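Local structure of TetR family transcriptional regulator (Mycobacterium smegmatis, 5XS9) at residues Thr13-Leu24 / Ser88-Val96; Ile58-Thr66 / Glu77-Leu86. The protein probably acts as a TetR-type transcriptional repressor that binds operator DNA and controls genes of biotin metabolism in Mycobacterium smegmatis. One frame throughout, in Å; residues are numbered along the deposited sequence.

Contact 2 (58-66 with 77-86) is nested inside the chain loop closed by contact 1 (13-24 with 88-96); the segments follow one another as 13-24, 58-66, 77-86 and 88-96. The two centres lie about 17 Å apart, yet the contacts meet directly. I58, at the end of helix 47-58, packs its CD1 on L16 CD2 at 3.7 Å, and L86, near the end of helix 71-87, reaches V96 CG2 with its CD2 at 3.4 Å. The end of helix 5-19, from the DNA-binding head, and the linker after helix 47-58 thus both pack on the part of the regulatory body formed by helices 71-87 and 92-101.

Contact 1 (Thr13-Leu24 / Ser88-Val96); sequences TKILDDHGIADL and SHTDGAELV
D17 and H89 meet edge to edge, carboxylate and imidazole nearly coplanar with their planes 13° apart, and ND1 donates to both oxygens. The fork is symmetrical in length, 3.0 Å from H89 ND1 to D17 OD1 and to D17 OD2, and each oxygen uses its syn lone pair, which should hold the ring rotation. One residue on, T90 OG1 donates to D17 O at 2.7 Å, in the carbonyl plane, so D17 is gripped by side chain and backbone alike. D91 OD2 takes I21 N at 2.9 Å through its anti lone pair, in a nearly straight bond (172°). D91 occupies the N-cap position of helix 92-101 but makes no capping bond there. A type II turn from H89 to G92, with D91 at positive phi (62°), lets H89, T90 and D91 face helix 5-19 and its end. The loop thus docks on the first helix of the TetR-family DNA-binding head and joins it to the regulatory body. Next to these bonds, L16 has CG anti to its backbone N and brings its isobutyl end over T90 O, with CG and CD1 both 3.1 Å from that oxygen, a tight approach. L16 CD1 also lies 3.7 Å from L95 CD1. I21 CD1 packs against L95 CB at 3.8 Å. From helix 47-58, I58 touches H89 and V54 touches T13, while H57 ND1 bonds T13 OG1, which is also bonded to V9 O.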
ATOM      1  N   THR A  13     -13.387  16.459  -3.620  1.00 39.70           N
ATOM      2  CA  THR A  13     -13.725  15.213  -2.935  1.00 44.45           C
ATOM      3  C   THR A  13     -14.874  14.493  -3.620  1.00 42.43           C
ATOM      4  O   THR A  13     -14.882  13.259  -3.775  1.00 38.14           O
ATOM      5  CB  THR A  13     -13.989  15.480  -1.409  1.00 40.86           C
ATOM      6  OG1 THR A  13     -12.772  15.987  -0.877  1.00 40.96           O
ATOM      7  CG2 THR A  13     -14.393  14.259  -0.666  1.00 43.78           C
ATOM      8  N   LYS A  14     -15.818  15.262  -4.103  1.00 43.33           N
ATOM      9  CA  LYS A  14     -16.917  14.693  -4.888  1.00 49.11           C
ATOM     10  C   LYS A  14     -16.459  14.093  -6.243  1.00 40.67           C
ATOM     11  O   LYS A  14     -16.922  13.050  -6.658  1.00 40.12           O
ATOM     12  CB  LYS A  14     -17.967  15.801  -5.109  1.00 59.49           C
ATOM     13  CG  LYS A  14     -19.271  15.332  -5.726  1.00 63.35           C
ATOM     14  CD  LYS A  14     -20.285  16.472  -5.703  1.00 70.13           C
ATOM     15  CE  LYS A  14     -21.283  16.367  -6.841  1.00 70.29           C
ATOM     16  NZ  LYS A  14     -21.841  14.994  -6.940  1.00 67.48           N
ATOM     17  N   ILE A  15     -15.511  14.729  -6.909  1.00 38.80           N
ATOM     18  CA  ILE A  15     -14.957  14.151  -8.131  1.00 41.44           C
ATOM     19  C   ILE A  15     -14.288  12.793  -7.799  1.00 42.61           C
ATOM     20  O   ILE A  15     -14.449  11.789  -8.509  1.00 45.10           O
ATOM     21  CB  ILE A  15     -13.944  15.118  -8.781  1.00 41.04           C
ATOM     22  CG1 ILE A  15     -14.692  16.342  -9.326  1.00 48.84           C
ATOM     23  CG2 ILE A  15     -13.180  14.461  -9.922  1.00 43.95           C
ATOM     24  CD1 ILE A  15     -13.828  17.555  -9.568  1.00 46.04           C
ATOM     25  N   LEU A  16     -13.521  12.789  -6.723  1.00 40.88           N
ATOM     26  CA  LEU A  16     -12.874  11.588  -6.241  1.00 37.61           C
ATOM     27  C   LEU A  16     -13.880  10.520  -5.985  1.00 36.59           C
ATOM     28  O   LEU A  16     -13.730   9.422  -6.502  1.00 39.25           O
ATOM     29  CB  LEU A  16     -12.046  11.882  -4.983  1.00 35.79           C
ATOM     30  CG  LEU A  16     -11.489  10.603  -4.331  1.00 38.20           C
ATOM     31  CD1 LEU A  16     -10.258  10.125  -5.068  1.00 40.67           C
ATOM     32  CD2 LEU A  16     -11.138  10.910  -2.908  1.00 41.81           C
ATOM     33  N   ASP A  17     -14.898  10.827  -5.181  1.00 36.43           N
ATOM     34  CA  ASP A  17     -15.953   9.840  -4.877  1.00 42.18           C
ATOM     35  C   ASP A  17     -16.643   9.330  -6.112  1.00 41.39           C
ATOM     36  O   ASP A  17     -16.735   8.140  -6.307  1.00 40.86           O
ATOM     37  CB  ASP A  17     -16.973  10.405  -3.836  1.00 47.06           C
ATOM     38  CG  ASP A  17     -16.341  10.548  -2.450  1.00 51.47           C
ATOM     39  OD1 ASP A  17     -15.436   9.741  -2.193  1.00 54.36           O
ATOM     40  OD2 ASP A  17     -16.674  11.434  -1.623  1.00 52.70           O
ATOM     41  N   ASP A  18     -17.114  10.242  -6.942  1.00 43.73           N
ATOM     42  CA  ASP A  18     -17.861   9.878  -8.170  1.00 50.38           C
ATOM     43  C   ASP A  18     -17.030   9.231  -9.268  1.00 51.14           C
ATOM     44  O   ASP A  18     -17.516   8.369  -9.999  1.00 49.58           O
ATOM     45  CB  ASP A  18     -18.557  11.128  -8.742  1.00 48.18           C
ATOM     46  CG  ASP A  18     -19.634  11.671  -7.828  1.00 46.78           C
ATOM     47  OD1 ASP A  18     -20.079  10.990  -6.905  1.00 51.44           O
ATOM     48  OD2 ASP A  18     -20.013  12.833  -8.010  1.00 58.59           O
ATOM     49  N   HIS A  19     -15.776   9.627  -9.407  1.00 47.29           N
ATOM     50  CA  HIS A  19     -15.045   9.231 -10.599  1.00 48.62           C
ATOM     51  C   HIS A  19     -13.713   8.601 -10.393  1.00 54.40           C
ATOM     52  O   HIS A  19     -13.143   8.153 -11.363  1.00 50.84           O
ATOM     53  CB  HIS A  19     -14.862  10.463 -11.512  1.00 54.25           C
ATOM     54  CG  HIS A  19     -16.153  11.048 -11.970  1.00 56.32           C
ATOM     55  ND1 HIS A  19     -17.040  10.346 -12.756  1.00 56.98           N
ATOM     56  CD2 HIS A  19     -16.735  12.242 -11.712  1.00 59.83           C
ATOM     57  CE1 HIS A  19     -18.107  11.089 -12.977  1.00 58.70           C
ATOM     58  NE2 HIS A  19     -17.953  12.235 -12.341  1.00 58.48           N
ATOM     59  N   GLY A  20     -13.175   8.602  -9.170  1.00 49.33           N
ATOM     60  CA  GLY A  20     -11.913   7.983  -8.921  1.00 44.98           C
ATOM     61  C   GLY A  20     -10.743   8.934  -8.977  1.00 46.26           C
ATOM     62  O   GLY A  20     -10.804  10.024  -9.529  1.00 49.22           O
ATOM     63  N   ILE A  21      -9.652   8.474  -8.410  1.00 42.85           N
ATOM     64  CA  ILE A  21      -8.473   9.323  -8.252  1.00 46.06           C
ATOM     65  C   ILE A  21      -7.883   9.786  -9.580  1.00 52.29           C
ATOM     66  O   ILE A  21      -7.412  10.935  -9.681  1.00 44.84           O
ATOM     67  CB  ILE A  21      -7.416   8.637  -7.382  1.00 42.46           C
ATOM     68  CG1 ILE A  21      -6.362   9.644  -6.913  1.00 46.57           C
ATOM     69  CG2 ILE A  21      -6.838   7.381  -8.092  1.00 46.74           C
ATOM     70  CD1 ILE A  21      -5.343   9.059  -5.952  1.00 47.89           C
ATOM     71  N   ALA A  22      -7.957   8.951 -10.617  1.00 48.58           N
ATOM     72  CA  ALA A  22      -7.378   9.355 -11.913  1.00 52.91           C
ATOM     73  C   ALA A  22      -8.077  10.611 -12.535  1.00 50.74           C
ATOM     74  O   ALA A  22      -7.431  11.438 -13.153  1.00 53.94           O
ATOM     75  CB  ALA A  22      -7.360   8.159 -12.887  1.00 53.16           C
ATOM     76  N   ASP A  23      -9.369  10.769 -12.291  1.00 47.64           N
ATOM     77  CA  ASP A  23     -10.150  11.892 -12.782  1.00 47.08           C
ATOM     78  C   ASP A  23     -10.050  13.134 -11.927  1.00 49.73           C
ATOM     79  O   ASP A  23     -10.583  14.143 -12.310  1.00 50.74           O
ATOM     80  CB  ASP A  23     -11.631  11.494 -12.849  1.00 56.14           C
ATOM     81  CG  ASP A  23     -11.974  10.701 -14.104  1.00 62.81           C
ATOM     82  OD1 ASP A  23     -13.176  10.599 -14.420  1.00 69.91           O
ATOM     83  OD2 ASP A  23     -11.038  10.212 -14.774  1.00 55.69           O
ATOM     84  N   LEU A  24      -9.427  13.066 -10.747  1.00 44.10           N
ATOM     85  CA  LEU A  24      -9.227  14.261  -9.934  1.00 46.39           C
ATOM     86  C   LEU A  24      -7.999  15.003 -10.411  1.00 50.62           C
ATOM     87  O   LEU A  24      -6.893  14.711  -9.980  1.00 44.27           O
ATOM     88  CB  LEU A  24      -9.054  13.939  -8.475  1.00 43.67           C
ATOM     89  CG  LEU A  24      -8.815  15.106  -7.541  1.00 51.43           C
ATOM     90  CD1 LEU A  24      -9.934  16.139  -7.642  1.00 54.48           C
ATOM     91  CD2 LEU A  24      -8.733  14.539  -6.144  1.00 48.78           C
ATOM     92  N   SER A  88     -14.266   5.284   3.233  1.00 34.44           N
ATOM     93  CA  SER A  88     -15.414   6.182   3.044  1.00 37.03           C
ATOM     94  C   SER A  88     -15.352   6.912   1.749  1.00 43.02           C
ATOM     95  O   SER A  88     -16.325   7.525   1.419  1.00 42.53           O
ATOM     96  CB  SER A  88     -15.460   7.244   4.197  1.00 36.70           C
ATOM     97  OG  SER A  88     -15.783   6.538   5.335  1.00 47.01           O
ATOM     98  N   HIS A  89     -14.186   6.966   1.074  1.00 39.89           N
ATOM     99  CA  HIS A  89     -14.063   7.594  -0.211  1.00 36.90           C
ATOM    100  C   HIS A  89     -13.411   6.689  -1.211  1.00 41.72           C
ATOM    101  O   HIS A  89     -12.511   5.954  -0.850  1.00 39.24           O
ATOM    102  CB  HIS A  89     -13.248   8.859  -0.070  1.00 42.61           C
ATOM    103  CG  HIS A  89     -13.845   9.801   0.919  1.00 43.93           C
ATOM    104  ND1 HIS A  89     -14.870  10.663   0.593  1.00 46.98           N
ATOM    105  CD2 HIS A  89     -13.657   9.921   2.260  1.00 43.56           C
ATOM    106  CE1 HIS A  89     -15.255  11.320   1.674  1.00 45.54           C
ATOM    107  NE2 HIS A  89     -14.555  10.865   2.702  1.00 46.74           N
ATOM    108  N   THR A  90     -13.899   6.725  -2.461  1.00 39.03           N
ATOM    109  CA  THR A  90     -13.271   6.048  -3.575  1.00 36.39           C
ATOM    110  C   THR A  90     -11.743   6.393  -3.685  1.00 36.66           C
ATOM    111  O   THR A  90     -11.316   7.552  -3.665  1.00 36.85           O
ATOM    112  CB  THR A  90     -13.920   6.467  -4.895  1.00 41.36           C
ATOM    113  OG1 THR A  90     -15.345   6.359  -4.779  1.00 40.33           O
ATOM    114  CG2 THR A  90     -13.422   5.563  -6.135  1.00 40.48           C
ATOM    115  N   ASP A  91     -10.941   5.350  -3.735  1.00 33.26           N
ATOM    116  CA  ASP A  91      -9.469   5.434  -3.879  1.00 33.93           C
ATOM    117  C   ASP A  91      -8.825   6.169  -2.675  1.00 31.80           C
ATOM    118  O   ASP A  91      -7.707   6.646  -2.729  1.00 37.95           O
ATOM    119  CB  ASP A  91      -9.094   6.024  -5.167  1.00 36.21           C
ATOM    120  CG  ASP A  91      -9.520   5.164  -6.363  1.00 39.84           C
ATOM    121  OD1 ASP A  91      -9.453   3.913  -6.353  1.00 41.04           O
ATOM    122  OD2 ASP A  91      -9.829   5.792  -7.344  1.00 38.11           O
ATOM    123  N   GLY A  92      -9.532   6.177  -1.558  1.00 32.26           N
ATOM    124  CA  GLY A  92      -9.084   6.964  -0.389  1.00 35.16           C
ATOM    125  C   GLY A  92      -7.774   6.479   0.216  1.00 34.13           C
ATOM    126  O   GLY A  92      -6.910   7.291   0.537  1.00 31.94           O
ATOM    127  N   ALA A  93      -7.610   5.152   0.327  1.00 31.73           N
ATOM    128  CA  ALA A  93      -6.401   4.658   0.846  1.00 33.12           C
ATOM    129  C   ALA A  93      -5.227   5.003  -0.080  1.00 31.74           C
ATOM    130  O   ALA A  93      -4.182   5.356   0.398  1.00 33.12           O
ATOM    131  CB  ALA A  93      -6.487   3.152   1.136  1.00 34.65           C
ATOM    132  N   GLU A  94      -5.409   4.890  -1.385  1.00 32.16           N
ATOM    133  CA  GLU A  94      -4.345   5.228  -2.350  1.00 38.12           C
ATOM    134  C   GLU A  94      -3.988   6.713  -2.293  1.00 36.32           C
ATOM    135  O   GLU A  94      -2.828   7.095  -2.388  1.00 33.65           O
ATOM    136  CB  GLU A  94      -4.793   4.906  -3.783  1.00 38.89           C
ATOM    137  CG  GLU A  94      -3.720   5.118  -4.813  1.00 43.79           C
ATOM    138  CD  GLU A  94      -4.244   4.935  -6.260  1.00 50.64           C
ATOM    139  OE1 GLU A  94      -5.265   4.245  -6.440  1.00 48.71           O
ATOM    140  OE2 GLU A  94      -3.649   5.510  -7.200  1.00 47.57           O
ATOM    141  N   LEU A  95      -5.000   7.535  -2.168  1.00 34.84           N
ATOM    142  CA  LEU A  95      -4.806   8.987  -2.170  1.00 35.56           C
ATOM    143  C   LEU A  95      -4.065   9.368  -0.884  1.00 32.32           C
ATOM    144  O   LEU A  95      -3.097  10.131  -0.943  1.00 33.97           O
ATOM    145  CB  LEU A  95      -6.167   9.694  -2.268  1.00 39.04           C
ATOM    146  CG  LEU A  95      -6.150  11.218  -2.550  1.00 40.83           C
ATOM    147  CD1 LEU A  95      -7.387  11.679  -3.243  1.00 47.61           C
ATOM    148  CD2 LEU A  95      -6.014  11.909  -1.215  1.00 46.31           C
ATOM    149  N   VAL A  96      -4.469   8.823   0.266  1.00 33.68           N
ATOM    150  CA  VAL A  96      -3.748   9.104   1.557  1.00 32.78           C
ATOM    151  C   VAL A  96      -2.339   8.549   1.558  1.00 34.40           C
ATOM    152  O   VAL A  96      -1.413   9.250   2.013  1.00 32.39           O
ATOM    153  CB  VAL A  96      -4.523   8.701   2.781  1.00 31.13           C
ATOM    154  CG1 VAL A  96      -3.708   8.877   4.021  1.00 33.64           C
ATOM    155  CG2 VAL A  96      -5.819   9.545   2.815  1.00 33.21           C
TER

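Contact 2 (Ile58-Thr66 / Glu77-Leu86); sequences ILRTARTDT and ESCRALRDAL
E77 CG meets T64 CG2 with the two side chains crossing at about a right angle, while the E77 carboxylate faces the edge of the R80 guanidinium, one turn on. That salt bridge is modelled unusually short, 2.5 Å from R80 NH2 to E77 OE1, and its finer details are doubtful. Near one face of the guanidinium lies the backbone N of E77, displaced to its margin. The side chains of T66 and E77 lie side by side pointing opposite ways, with T66 CG2 3.9 Å from E77 CB. In T66, chi1 of 61° puts CG2 anti to the carbonyl carbon and toward E77 and S78; its OG1 makes a short bond to a water that also bonds S78 OG.

No direct hydrogen bond joins the two segments, and ordered water does the polar work. A second water donates to A62 O and to S78 O, at 2.7 Å each. A third accepts weakly from T64 N and bonds S78 OG.

Three alanines let the backbones come close. A81 CB is 3.4 Å from A62 O. A85 CB sits 3.5 Å from I58 O, and A62 CB also touches A85 CB. At the apolar end L59 CD2 presses on L82 CD1 at 3.5 Å, closer than carbon atoms normally pack, and reaches L86 CD2 as well.

The linker leaving helix 47-58 therefore runs back antiparallel along helix 71-87, as part of the all-helical TetR regulatory body. Helix 106-122 covers L59 through V107 and takes T64 O through Q114 NE2; helix 129-155 packs I137 and V140 on L82, and from helix 92-101 V96 meets L59 and A93 meets L86.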
ATOM      1  N   ILE A  58     -10.631  14.134   3.903  1.00 38.93           N
ATOM      2  CA  ILE A  58     -10.969  12.695   4.057  1.00 41.64           C
ATOM      3  C   ILE A  58     -10.653  12.201   5.483  1.00 37.12           C
ATOM      4  O   ILE A  58     -11.351  11.370   6.031  1.00 41.86           O
ATOM      5  CB  ILE A  58     -10.142  11.854   2.997  1.00 45.70           C
ATOM      6  CG1 ILE A  58     -10.781  11.956   1.628  1.00 56.76           C
ATOM      7  CG2 ILE A  58     -10.009  10.380   3.282  1.00 52.18           C
ATOM      8  CD1 ILE A  58      -9.841  11.425   0.548  1.00 59.46           C
ATOM      9  N   LEU A  59      -9.581  12.676   6.051  1.00 38.67           N
ATOM     10  CA  LEU A  59      -9.090  12.203   7.340  1.00 37.11           C
ATOM     11  C   LEU A  59      -9.576  13.069   8.531  1.00 47.99           C
ATOM     12  O   LEU A  59      -9.220  12.781   9.683  1.00 46.85           O
ATOM     13  CB  LEU A  59      -7.527  12.263   7.323  1.00 33.52           C
ATOM     14  CG  LEU A  59      -6.813  11.261   6.429  1.00 37.65           C
ATOM     15  CD1 LEU A  59      -5.326  11.529   6.387  1.00 40.08           C
ATOM     16  CD2 LEU A  59      -7.109   9.837   6.854  1.00 46.24           C
ATOM     17  N   ARG A  60     -10.317  14.142   8.255  1.00 53.50           N
ATOM     18  CA  ARG A  60     -11.078  14.880   9.279  1.00 64.77           C
ATOM     19  C   ARG A  60     -11.718  13.957  10.345  1.00 55.83           C
ATOM     20  O   ARG A  60     -11.444  14.115  11.507  1.00 65.14           O
ATOM     21  CB  ARG A  60     -12.152  15.687   8.565  1.00 73.87           C
ATOM     22  CG  ARG A  60     -13.083  16.555   9.399  1.00 90.16           C
ATOM     23  CD  ARG A  60     -13.912  17.438   8.461  1.00 95.53           C
ATOM     24  NE  ARG A  60     -14.259  16.739   7.206  1.00 98.88           N
ATOM     25  CZ  ARG A  60     -15.361  16.014   6.966  1.00 97.90           C
ATOM     26  NH1 ARG A  60     -16.322  15.865   7.887  1.00107.60           N
ATOM     27  NH2 ARG A  60     -15.504  15.430   5.771  1.00 89.21           N
ATOM     28  N   THR A  61     -12.499  12.956   9.953  1.00 59.42           N
ATOM     29  CA  THR A  61     -13.094  12.092  10.956  1.00 69.54           C
ATOM     30  C   THR A  61     -12.123  11.105  11.623  1.00 62.52           C
ATOM     31  O   THR A  61     -12.457  10.608  12.673  1.00 59.43           O
ATOM     32  CB  THR A  61     -14.276  11.255  10.435  1.00 77.57           C
ATOM     33  OG1 THR A  61     -13.808  10.243   9.499  1.00 72.26           O
ATOM     34  CG2 THR A  61     -15.338  12.165   9.862  1.00 74.53           C
ATOM     35  N   ALA A  62     -10.961  10.839  11.029  1.00 48.54           N
ATOM     36  CA  ALA A  62     -10.048   9.839  11.533  1.00 50.54           C
ATOM     37  C   ALA A  62      -9.418  10.159  12.898  1.00 50.76           C
ATOM     38  O   ALA A  62      -8.998   9.283  13.608  1.00 58.88           O
ATOM     39  CB  ALA A  62      -8.939   9.578  10.519  1.00 45.45           C
ATOM     40  N   ARG A  63      -9.325  11.411  13.264  1.00 45.42           N
ATOM     41  CA  ARG A  63      -8.655  11.718  14.529  1.00 51.90           C
ATOM     42  C   ARG A  63      -9.632  11.503  15.693  1.00 47.09           C
ATOM     43  O   ARG A  63     -10.735  11.957  15.650  1.00 51.15           O
ATOM     44  CB  ARG A  63      -8.009  13.082  14.509  1.00 57.09           C
ATOM     45  CG  ARG A  63      -8.734  14.158  13.712  1.00 70.50           C
ATOM     46  CD  ARG A  63      -7.736  15.092  13.051  1.00 74.57           C
ATOM     47  NE  ARG A  63      -8.422  16.320  12.719  1.00 94.55           N
ATOM     48  CZ  ARG A  63      -7.858  17.511  12.552  1.00108.75           C
ATOM     49  NH1 ARG A  63      -6.536  17.686  12.671  1.00105.79           N
ATOM     50  NH2 ARG A  63      -8.645  18.547  12.260  1.00111.73           N
ATOM     51  N   THR A  64      -9.247  10.758  16.704  1.00 49.01           N
ATOM     52  CA  THR A  64     -10.098  10.616  17.887  1.00 52.08           C
ATOM     53  C   THR A  64      -9.215  10.732  19.083  1.00 54.72           C
ATOM     54  O   THR A  64      -8.006  10.405  19.000  1.00 50.79           O
ATOM     55  CB  THR A  64     -10.929   9.317  17.821  1.00 53.99           C
ATOM     56  OG1 THR A  64     -11.855   9.288  18.928  1.00 44.27           O
ATOM     57  CG2 THR A  64     -10.000   8.077  17.738  1.00 55.66           C
ATOM     58  N   ASP A  65      -9.775  11.235  20.186  1.00 44.88           N
ATOM     59  CA  ASP A  65      -8.995  11.367  21.398  1.00 46.97           C
ATOM     60  C   ASP A  65      -8.978  10.008  22.119  1.00 42.67           C
ATOM     61  O   ASP A  65     -10.008   9.452  22.484  1.00 48.82           O
ATOM     62  CB  ASP A  65      -9.609  12.462  22.284  1.00 54.69           C
ATOM     63  CG  ASP A  65      -8.805  12.699  23.590  1.00 67.24           C
ATOM     64  OD1 ASP A  65      -7.650  12.180  23.794  1.00 65.32           O
ATOM     65  OD2 ASP A  65      -9.356  13.442  24.417  1.00 81.51           O
ATOM     66  N   THR A  66      -7.808   9.448  22.260  1.00 40.81           N
ATOM     67  CA  THR A  66      -7.657   8.123  22.832  1.00 45.38           C
ATOM     68  C   THR A  66      -6.980   8.197  24.209  1.00 50.60           C
ATOM     69  O   THR A  66      -6.800   7.153  24.797  1.00 55.47           O
ATOM     70  CB  THR A  66      -6.810   7.206  21.915  1.00 40.50           C
ATOM     71  OG1 THR A  66      -5.497   7.765  21.764  1.00 39.93           O
ATOM     72  CG2 THR A  66      -7.499   6.992  20.559  1.00 47.32           C
ATOM     73  N   GLU A  77      -7.860   1.864  18.350  1.00 34.33           N
ATOM     74  CA  GLU A  77      -8.886   2.878  18.108  1.00 38.98           C
ATOM     75  C   GLU A  77      -8.460   3.780  17.003  1.00 37.81           C
ATOM     76  O   GLU A  77      -9.207   4.026  16.025  1.00 36.07           O
ATOM     77  CB  GLU A  77      -9.228   3.652  19.431  1.00 45.76           C
ATOM     78  CG  GLU A  77     -10.466   4.497  19.381  1.00 57.67           C
ATOM     79  CD  GLU A  77     -11.794   3.694  19.471  1.00 65.70           C
ATOM     80  OE1 GLU A  77     -11.806   2.475  19.731  1.00 60.61           O
ATOM     81  OE2 GLU A  77     -12.857   4.318  19.300  1.00 70.87           O
ATOM     82  N   SER A  78      -7.191   4.228  17.020  1.00 37.44           N
ATOM     83  CA  SER A  78      -6.688   5.051  15.946  1.00 32.93           C
ATOM     84  C   SER A  78      -6.667   4.414  14.570  1.00 35.54           C
ATOM     85  O   SER A  78      -6.959   5.052  13.554  1.00 34.17           O
ATOM     86  CB  SER A  78      -5.292   5.626  16.260  1.00 40.90           C
ATOM     87  OG  SER A  78      -5.471   6.585  17.315  1.00 46.76           O
ATOM     88  N   CYS A  79      -6.269   3.160  14.509  1.00 30.70           N
ATOM     89  CA  CYS A  79      -6.134   2.491  13.226  1.00 28.58           C
ATOM     90  C   CYS A  79      -7.518   2.179  12.655  1.00 30.52           C
ATOM     91  O   CYS A  79      -7.691   2.274  11.476  1.00 34.53           O
ATOM     92  CB  CYS A  79      -5.357   1.181  13.460  1.00 29.24           C
ATOM     93  SG  CYS A  79      -3.554   1.593  13.697  1.00 32.62           S
ATOM     94  N   ARG A  80      -8.464   1.742  13.499  1.00 32.10           N
ATOM     95  CA  ARG A  80      -9.830   1.499  13.009  1.00 34.42           C
ATOM     96  C   ARG A  80     -10.409   2.775  12.464  1.00 37.62           C
ATOM     97  O   ARG A  80     -11.005   2.779  11.372  1.00 32.27           O
ATOM     98  CB  ARG A  80     -10.773   0.967  14.090  1.00 34.63           C
ATOM     99  CG  ARG A  80     -10.580  -0.457  14.538  1.00 48.39           C
ATOM    100  CD  ARG A  80     -11.737  -0.872  15.458  1.00 64.52           C
ATOM    101  NE  ARG A  80     -11.716  -0.177  16.756  1.00 65.08           N
ATOM    102  CZ  ARG A  80     -11.277  -0.690  17.923  1.00 64.50           C
ATOM    103  NH1 ARG A  80     -10.784  -1.955  18.027  1.00 52.64           N
ATOM    104  NH2 ARG A  80     -11.282   0.096  19.021  1.00 61.11           N
ATOM    105  N   ALA A  81     -10.198   3.892  13.160  1.00 35.85           N
ATOM    106  CA  ALA A  81     -10.812   5.159  12.680  1.00 37.98           C
ATOM    107  C   ALA A  81     -10.161   5.558  11.395  1.00 39.02           C
ATOM    108  O   ALA A  81     -10.819   6.069  10.478  1.00 36.77           O
ATOM    109  CB  ALA A  81     -10.676   6.279  13.700  1.00 37.25           C
ATOM    110  N   LEU A  82      -8.853   5.298  11.278  1.00 35.51           N
ATOM    111  CA  LEU A  82      -8.164   5.630  10.065  1.00 30.51           C
ATOM    112  C   LEU A  82      -8.648   4.774   8.868  1.00 33.30           C
ATOM    113  O   LEU A  82      -8.940   5.295   7.797  1.00 32.16           O
ATOM    114  CB  LEU A  82      -6.635   5.526  10.279  1.00 32.84           C
ATOM    115  CG  LEU A  82      -5.827   5.605   9.011  1.00 32.37           C
ATOM    116  CD1 LEU A  82      -5.902   6.941   8.291  1.00 36.18           C
ATOM    117  CD2 LEU A  82      -4.379   5.293   9.322  1.00 34.39           C
ATOM    118  N   ARG A  83      -8.712   3.452   9.047  1.00 30.08           N
ATOM    119  CA  ARG A  83      -9.197   2.615   7.967  1.00 32.16           C
ATOM    120  C   ARG A  83     -10.634   3.010   7.518  1.00 32.35           C
ATOM    121  O   ARG A  83     -10.959   3.071   6.333  1.00 32.60           O
ATOM    122  CB  ARG A  83      -9.182   1.175   8.422  1.00 32.51           C
ATOM    123  CG  ARG A  83      -9.940   0.245   7.462  1.00 31.16           C
ATOM    124  CD  ARG A  83      -9.574  -1.145   7.776  1.00 31.44           C
ATOM    125  NE  ARG A  83     -10.463  -2.080   7.122  1.00 31.72           N
ATOM    126  CZ  ARG A  83     -11.536  -2.634   7.659  1.00 33.95           C
ATOM    127  NH1 ARG A  83     -11.900  -2.369   8.888  1.00 36.35           N
ATOM    128  NH2 ARG A  83     -12.258  -3.484   6.944  1.00 32.71           N
ATOM    129  N   ASP A  84     -11.496   3.257   8.492  1.00 37.76           N
ATOM    130  CA  ASP A  84     -12.888   3.637   8.185  1.00 38.42           C
ATOM    131  C   ASP A  84     -12.933   4.938   7.361  1.00 36.86           C
ATOM    132  O   ASP A  84     -13.648   5.026   6.330  1.00 35.35           O
ATOM    133  CB  ASP A  84     -13.749   3.700   9.467  1.00 41.04           C
ATOM    134  CG  ASP A  84     -14.189   2.262   9.980  1.00 60.63           C
ATOM    135  OD1 ASP A  84     -14.153   1.156   9.289  1.00 57.33           O
ATOM    136  OD2 ASP A  84     -14.605   2.262  11.145  1.00 65.06           O
ATOM    137  N   ALA A  85     -12.100   5.906   7.706  1.00 32.34           N
ATOM    138  CA  ALA A  85     -12.045   7.121   6.894  1.00 35.17           C
ATOM    139  C   ALA A  85     -11.551   6.867   5.484  1.00 36.74           C
ATOM    140  O   ALA A  85     -12.112   7.401   4.512  1.00 35.78           O
ATOM    141  CB  ALA A  85     -11.261   8.207   7.577  1.00 35.70           C
ATOM    142  N   LEU A  86     -10.564   5.987   5.310  1.00 32.70           N
ATOM    143  CA  LEU A  86     -10.083   5.714   3.999  1.00 32.08           C
ATOM    144  C   LEU A  86     -11.144   4.994   3.153  1.00 32.79           C
ATOM    145  O   LEU A  86     -11.296   5.250   1.950  1.00 34.48           O
ATOM    146  CB  LEU A  86      -8.802   4.849   4.016  1.00 33.44           C
ATOM    147  CG  LEU A  86      -7.625   5.396   4.827  1.00 35.62           C
ATOM    148  CD1 LEU A  86      -6.544   4.329   5.048  1.00 37.85           C
ATOM    149  CD2 LEU A  86      -7.084   6.675   4.185  1.00 35.56           C
TER
HETATM  150  O   HOH W   1     -13.247   7.217  10.920  1.00 43.27           O
HETATM  151  O   HOH W   2      -6.793   7.789  13.692  1.00 40.77           O
HETATM  152  O   HOH W   3      -6.454   8.940  16.111  1.00 49.92           O
HETATM  153  O   HOH W   4      -4.317   7.030  19.696  1.00 46.96           O